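Side-chain contacts in RctB replication initiator protein (Vibrio cholerae, PDB 5UBE), which probably binds DNA to initiate replication of the second Vibrio cholerae chromosome, with a helix-turn-helix domain and structural similarity to plasmid initiators: residues K38-K42 against S43-L47; R86-A90 against V91-K95; R113-N116 against P117-I121. All coordinates share one frame; numbering follows the deposited sequence.

Contact 1 (K38-K42 against S43-L47)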
# COMPACT_ATOMS: atom_id res chain seq x y z
N LYS A 38 -0.17 -19.10 2.33
CA LYS A 38 -1.56 -19.41 2.05
C LYS A 38 -2.37 -18.13 1.91
O LYS A 38 -2.15 -17.16 2.65
CB LYS A 38 -2.16 -20.27 3.16
CG LYS A 38 -1.67 -21.70 3.18
CD LYS A 38 -2.24 -22.42 4.40
CE LYS A 38 -1.71 -23.84 4.50
NZ LYS A 38 -2.04 -24.43 5.85
N GLY A 39 -3.30 -18.14 0.97
CA GLY A 39 -4.19 -17.01 0.76
C GLY A 39 -3.59 -15.87 -0.04
O GLY A 39 -4.27 -14.85 -0.21
N VAL A 40 -2.36 -15.99 -0.52
CA VAL A 40 -1.77 -14.94 -1.37
C VAL A 40 -2.10 -15.31 -2.81
O VAL A 40 -1.49 -16.21 -3.40
CB VAL A 40 -0.27 -14.77 -1.13
CG1 VAL A 40 0.29 -13.70 -2.08
CG2 VAL A 40 0.01 -14.36 0.32
N THR A 41 -3.07 -14.60 -3.38
CA THR A 41 -3.60 -14.86 -4.71
C THR A 41 -2.92 -13.99 -5.76
O THR A 41 -2.22 -13.02 -5.46
CB THR A 41 -5.11 -14.57 -4.73
OG1 THR A 41 -5.30 -13.17 -4.47
CG2 THR A 41 -5.84 -15.38 -3.67
N LYS A 42 -3.16 -14.34 -7.03
CA LYS A 42 -2.70 -13.52 -8.14
C LYS A 42 -3.23 -12.10 -8.03
O LYS A 42 -2.52 -11.13 -8.33
CB LYS A 42 -3.13 -14.15 -9.47
CG LYS A 42 -2.36 -15.41 -9.85
CD LYS A 42 -0.86 -15.20 -9.71
CE LYS A 42 -0.05 -16.13 -10.61
NZ LYS A 42 -0.03 -15.67 -12.03
N SER A 43 -4.49 -11.95 -7.59
CA SER A 43 -5.11 -10.63 -7.49
C SER A 43 -4.45 -9.78 -6.40
O SER A 43 -4.40 -8.55 -6.53
CB SER A 43 -6.61 -10.79 -7.22
OG SER A 43 -7.24 -9.54 -7.05
N ILE A 44 -3.97 -10.39 -5.32
CA ILE A 44 -3.21 -9.62 -4.34
C ILE A 44 -1.84 -9.25 -4.90
O ILE A 44 -1.38 -8.11 -4.75
CB ILE A 44 -3.09 -10.39 -3.00
CG1 ILE A 44 -4.45 -10.39 -2.29
CG2 ILE A 44 -2.00 -9.77 -2.10
CD1 ILE A 44 -4.62 -11.45 -1.23
N VAL A 45 -1.16 -10.21 -5.54
CA VAL A 45 0.16 -9.93 -6.12
C VAL A 45 0.07 -8.77 -7.11
O VAL A 45 0.96 -7.92 -7.16
CB VAL A 45 0.74 -11.19 -6.77
CG1 VAL A 45 2.07 -10.88 -7.46
CG2 VAL A 45 0.96 -12.27 -5.71
N GLU A 46 -1.01 -8.71 -7.89
CA GLU A 46 -1.21 -7.59 -8.81
C GLU A 46 -1.12 -6.25 -8.09
O GLU A 46 -0.38 -5.36 -8.51
CB GLU A 46 -2.57 -7.71 -9.51
CG GLU A 46 -2.66 -8.74 -10.62
CD GLU A 46 -4.08 -8.82 -11.18
OE1 GLU A 46 -4.99 -8.18 -10.60
OE2 GLU A 46 -4.28 -9.50 -12.21
N LEU A 47 -1.91 -6.08 -7.03
CA LEU A 47 -1.80 -4.88 -6.22
C LEU A 47 -0.37 -4.66 -5.74
O LEU A 47 0.16 -3.55 -5.85
CB LEU A 47 -2.76 -4.96 -5.03
CG LEU A 47 -2.64 -3.78 -4.06
CD1 LEU A 47 -3.16 -2.53 -4.74
CD2 LEU A 47 -3.36 -4.02 -2.75
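The carbonyl oxygen of T41 receives two backbone N-H groups of the first helical turn: V45 N donates almost straight to T41 O at 3.0 Å (170° at the hydrogen), and I44 N adds a weak, strongly bent bond. The same I44 N is held more firmly by the T41 side chain, with T41 OG1 accepting from I44 N at 3.2 Å. T41 is thus the N-cap of helix 42-55. Its chi1 of 64° sets OG1 between the backbone N and the carbonyl carbon, within bonding distance of I44 N. The next helical bond runs from E46 N to K42 O at 2.9 Å, while the E46 carboxylate turns to a salt bridge with R84 of helix 78-91. Apolar groups close the turn beside the cap. V40 CG1 meets V45 CG2 at 4.0 Å, the two side chains crossing nearly at right angles, and the I44 tip, CD1, lies 3.6 Å from G39 O. Beyond the turn, I44 packs on A87 and A88. T41 O therefore takes the first regular helical bond, from V45 N, while T41 OG1 supplies the acceptor that I44 N would otherwise lack at the helix start.

Contact 2 (R86-A90 against V91-K95)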
# COMPACT_ATOMS: atom_id res chain seq x y z
N ARG A 86 -8.06 -5.28 1.41
CA ARG A 86 -8.64 -6.00 2.54
C ARG A 86 -8.15 -7.44 2.60
O ARG A 86 -7.87 -7.97 3.68
CB ARG A 86 -10.17 -5.98 2.48
CG ARG A 86 -10.82 -4.63 2.76
CD ARG A 86 -12.35 -4.80 2.90
NE ARG A 86 -12.94 -5.54 1.77
CZ ARG A 86 -13.30 -4.98 0.62
NH1 ARG A 86 -13.12 -3.67 0.43
NH2 ARG A 86 -13.81 -5.73 -0.34
N ALA A 87 -8.04 -8.09 1.44
CA ALA A 87 -7.58 -9.48 1.42
C ALA A 87 -6.12 -9.57 1.87
O ALA A 87 -5.76 -10.48 2.62
CB ALA A 87 -7.76 -10.07 0.02
N ALA A 88 -5.29 -8.63 1.42
CA ALA A 88 -3.87 -8.65 1.76
C ALA A 88 -3.65 -8.41 3.24
O ALA A 88 -2.75 -9.01 3.85
CB ALA A 88 -3.13 -7.61 0.92
N VAL A 89 -4.45 -7.54 3.84
CA VAL A 89 -4.41 -7.35 5.29
C VAL A 89 -4.81 -8.64 6.01
O VAL A 89 -4.16 -9.05 6.98
CB VAL A 89 -5.31 -6.17 5.69
CG1 VAL A 89 -5.49 -6.11 7.19
CG2 VAL A 89 -4.72 -4.88 5.16
N ALA A 90 -5.86 -9.30 5.53
CA ALA A 90 -6.32 -10.52 6.20
C ALA A 90 -5.25 -11.61 6.20
O ALA A 90 -5.22 -12.44 7.11
CB ALA A 90 -7.60 -11.03 5.53
N VAL A 91 -4.38 -11.63 5.19
CA VAL A 91 -3.31 -12.61 5.19
C VAL A 91 -2.16 -12.19 6.12
O VAL A 91 -1.43 -13.04 6.64
CB VAL A 91 -2.83 -12.84 3.74
CG1 VAL A 91 -1.36 -13.32 3.70
CG2 VAL A 91 -3.72 -13.84 3.04
N GLY A 92 -1.99 -10.90 6.36
CA GLY A 92 -0.93 -10.40 7.20
C GLY A 92 0.20 -9.70 6.47
O GLY A 92 1.27 -9.54 7.06
N LEU A 93 -0.03 -9.25 5.23
CA LEU A 93 1.03 -8.65 4.42
C LEU A 93 1.35 -7.22 4.84
O LEU A 93 2.47 -6.76 4.64
CB LEU A 93 0.64 -8.66 2.94
CG LEU A 93 0.32 -10.04 2.37
CD1 LEU A 93 0.28 -9.98 0.86
CD2 LEU A 93 1.35 -11.05 2.83
N PHE A 94 0.38 -6.51 5.42
CA PHE A 94 0.51 -5.10 5.75
C PHE A 94 0.19 -4.85 7.21
O PHE A 94 -0.83 -5.34 7.72
CB PHE A 94 -0.45 -4.23 4.93
CG PHE A 94 -0.15 -4.18 3.47
CD1 PHE A 94 0.94 -3.46 3.00
CD2 PHE A 94 -1.00 -4.81 2.57
CE1 PHE A 94 1.20 -3.39 1.64
CE2 PHE A 94 -0.75 -4.75 1.22
CZ PHE A 94 0.35 -4.04 0.75
N LYS A 95 1.01 -4.04 7.85
CA LYS A 95 0.64 -3.39 9.10
C LYS A 95 -0.13 -2.11 8.80
O LYS A 95 0.40 -1.21 8.12
CB LYS A 95 1.87 -3.08 9.94
CG LYS A 95 1.56 -2.53 11.31
CD LYS A 95 2.83 -2.36 12.12
CE LYS A 95 2.54 -1.87 13.53
NZ LYS A 95 3.78 -1.47 14.24
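Backbone hydrogen bonds between A88 and the residues after it end helix 78-91 in a Schellman motif. L93 N donates to A88 O at 3.1 Å, nearly straight (165° at the hydrogen), the 6→1 bond, and a weak bond from G92 N to V89 O (2.9 Å) lies within it. G92 N also reaches A88 O, at 3.2 Å, and it and L93 N come to that oxygen from opposite faces of the carbonyl plane. One residue earlier, V91 N still makes a helical bond to A87 O. G92 is the C-prime residue: its phi of 108°, a value suited to glycine, turns the chain out of the helix.

Apolar contacts lie alongside. The methyl A88 CB sits at the edge of the F94 ring, near its plane, 3.7 Å from F94 CE2, while L93 CD1 touches A88 CB from another direction at 4.2 Å. The looser approach of V89 CG2 to F94 CB is 4.3 Å. L93 and F94 continue onto L48 of helix 42-55, and the F94 ring meets those of F21 and F114. The carbonyl of A88 is thus satisfied by two amides beyond its helix, and its methyl meets the edge of the F94 ring, joining the helix end to the strand that follows.

Contact 3 (R113-N116 against P117-I121)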
# COMPACT_ATOMS: atom_id res chain seq x y z
N ARG A 113 2.31 -0.58 5.68
CA ARG A 113 3.73 -0.89 5.65
C ARG A 113 3.89 -2.38 5.41
O ARG A 113 3.26 -3.19 6.10
CB ARG A 113 4.40 -0.47 6.97
CG ARG A 113 5.70 -1.20 7.29
CD ARG A 113 6.23 -0.72 8.62
NE ARG A 113 6.17 0.74 8.69
CZ ARG A 113 6.30 1.45 9.80
NH1 ARG A 113 6.48 0.85 10.97
NH2 ARG A 113 6.23 2.78 9.75
N PHE A 114 4.70 -2.74 4.42
CA PHE A 114 4.96 -4.14 4.16
C PHE A 114 5.57 -4.78 5.40
O PHE A 114 6.33 -4.13 6.13
CB PHE A 114 5.89 -4.30 2.96
CG PHE A 114 5.19 -4.09 1.62
CD1 PHE A 114 4.42 -5.11 1.05
CD2 PHE A 114 5.31 -2.88 0.93
CE1 PHE A 114 3.80 -4.93 -0.17
CE2 PHE A 114 4.66 -2.69 -0.31
CZ PHE A 114 3.91 -3.71 -0.85
N ILE A 115 5.20 -6.03 5.66
CA ILE A 115 5.69 -6.78 6.80
C ILE A 115 6.66 -7.83 6.29
O ILE A 115 6.38 -8.53 5.30
CB ILE A 115 4.53 -7.43 7.59
CG1 ILE A 115 3.48 -6.38 7.96
CG2 ILE A 115 5.06 -8.06 8.88
CD1 ILE A 115 2.38 -6.90 8.86
N ASN A 116 7.81 -7.92 6.93
CA ASN A 116 8.84 -8.88 6.53
C ASN A 116 8.28 -10.29 6.57
O ASN A 116 7.64 -10.68 7.56
CB ASN A 116 10.04 -8.75 7.47
CG ASN A 116 11.28 -9.45 6.95
OD1 ASN A 116 11.23 -10.61 6.56
ND2 ASN A 116 12.40 -8.73 6.93
N PRO A 117 8.47 -11.10 5.52
CA PRO A 117 7.99 -12.49 5.58
C PRO A 117 8.54 -13.27 6.77
O PRO A 117 7.83 -14.13 7.30
CB PRO A 117 8.47 -13.08 4.25
CG PRO A 117 8.63 -11.88 3.33
CD PRO A 117 9.13 -10.78 4.24
N ASN A 118 9.78 -13.00 7.20
CA ASN A 118 10.29 -13.66 8.40
C ASN A 118 9.44 -13.34 9.62
O ASN A 118 9.27 -14.19 10.50
CB ASN A 118 11.74 -13.24 8.66
CG ASN A 118 12.66 -13.59 7.52
OD1 ASN A 118 12.49 -14.61 6.85
ND2 ASN A 118 13.66 -12.73 7.28
N GLN A 119 8.89 -12.13 9.67
CA GLN A 119 7.95 -11.77 10.73
C GLN A 119 6.59 -12.43 10.53
O GLN A 119 5.96 -12.86 11.50
CB GLN A 119 7.79 -10.25 10.78
CG GLN A 119 6.98 -9.74 11.95
CD GLN A 119 7.77 -9.73 13.25
OE1 GLN A 119 8.94 -10.12 13.29
NE2 GLN A 119 7.12 -9.30 14.33
N LEU A 120 6.11 -12.49 9.28
CA LEU A 120 4.80 -13.09 9.00
C LEU A 120 4.69 -14.48 9.58
O LEU A 120 3.67 -14.84 10.18
CB LEU A 120 4.56 -13.17 7.49
CG LEU A 120 4.50 -11.87 6.71
CD1 LEU A 120 3.70 -12.10 5.43
CD2 LEU A 120 3.82 -10.89 7.59
N ILE A 121 5.72 -15.30 9.37
CA ILE A 121 5.64 -16.71 9.74
C ILE A 121 5.73 -16.92 11.24
O ILE A 121 5.51 -18.04 11.69
CB ILE A 121 6.73 -17.52 9.01
CG1 ILE A 121 8.11 -17.00 9.35
CG2 ILE A 121 6.52 -17.46 7.54
CD1 ILE A 121 9.21 -17.72 8.60
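An asparagine N-cap opens the short helix 117-120, where the chain leaves strand 108-114. N116 OD1 accepts from N118 N at 2.9 Å. The bond makes 152° at the hydrogen, and its donor is tilted 22° from the plane of the side-chain amide. A chi1 of -166° carries CG away from the backbone N and beside the carbonyl carbon, which brings OD1 to N118 N. P117, as the first helical residue, has no N-H to be capped, and N118 supplies the first. The main-chain oxygen of N116 serves the turn as well: L120 N donates to N116 O at 2.9 Å, in the carbonyl plane, and Q119 N gives a weak, bent bond. Next to these bonds, I115 and L120 form the apolar side of the turn. Their side chains cross obliquely, with I115 CG2 against L120 CD2; the 3.3 Å separation is shorter than usual, and the exact placement of the leucine methyl is doubtful. The same I115 methyl lies 4.0 Å from Q119 CB.

Several elements surround the turn. N116 and P117 rest on W30 of helix 26-34, P117 and L120 reach F37 in the loop that follows it, and I115 O is hydrogen-bonded to Y34 OH. I115 is paired through its backbone with L93, just ahead of strand 94-100. The short helix thus follows the end of strand 108-114 and borders helix 26-34 and its following loop.

All three are local turns at helix ends, but they differ in place and means. Contacts 1 and 3 lie at the surface and begin helices, with a threonine hydroxyl and an asparagine amide oxygen respectively; contact 2, partly buried, ends one with a glycine and backbone bonds. Contact 1 packs on contact 2 through I44, whose CG2 is 3.7 Å from L93 CD1, joining helix 42-55 to the turn after helix 78-91. Contact 2 is tied to contact 3 by polar sheet pairing: K95 N lies 3.0 Å from R113 O, a probable hydrogen bond. Contacts 1 and 3 do not touch, their nearest atoms about 6 Å apart; contact 2 touches both of the others and so links them.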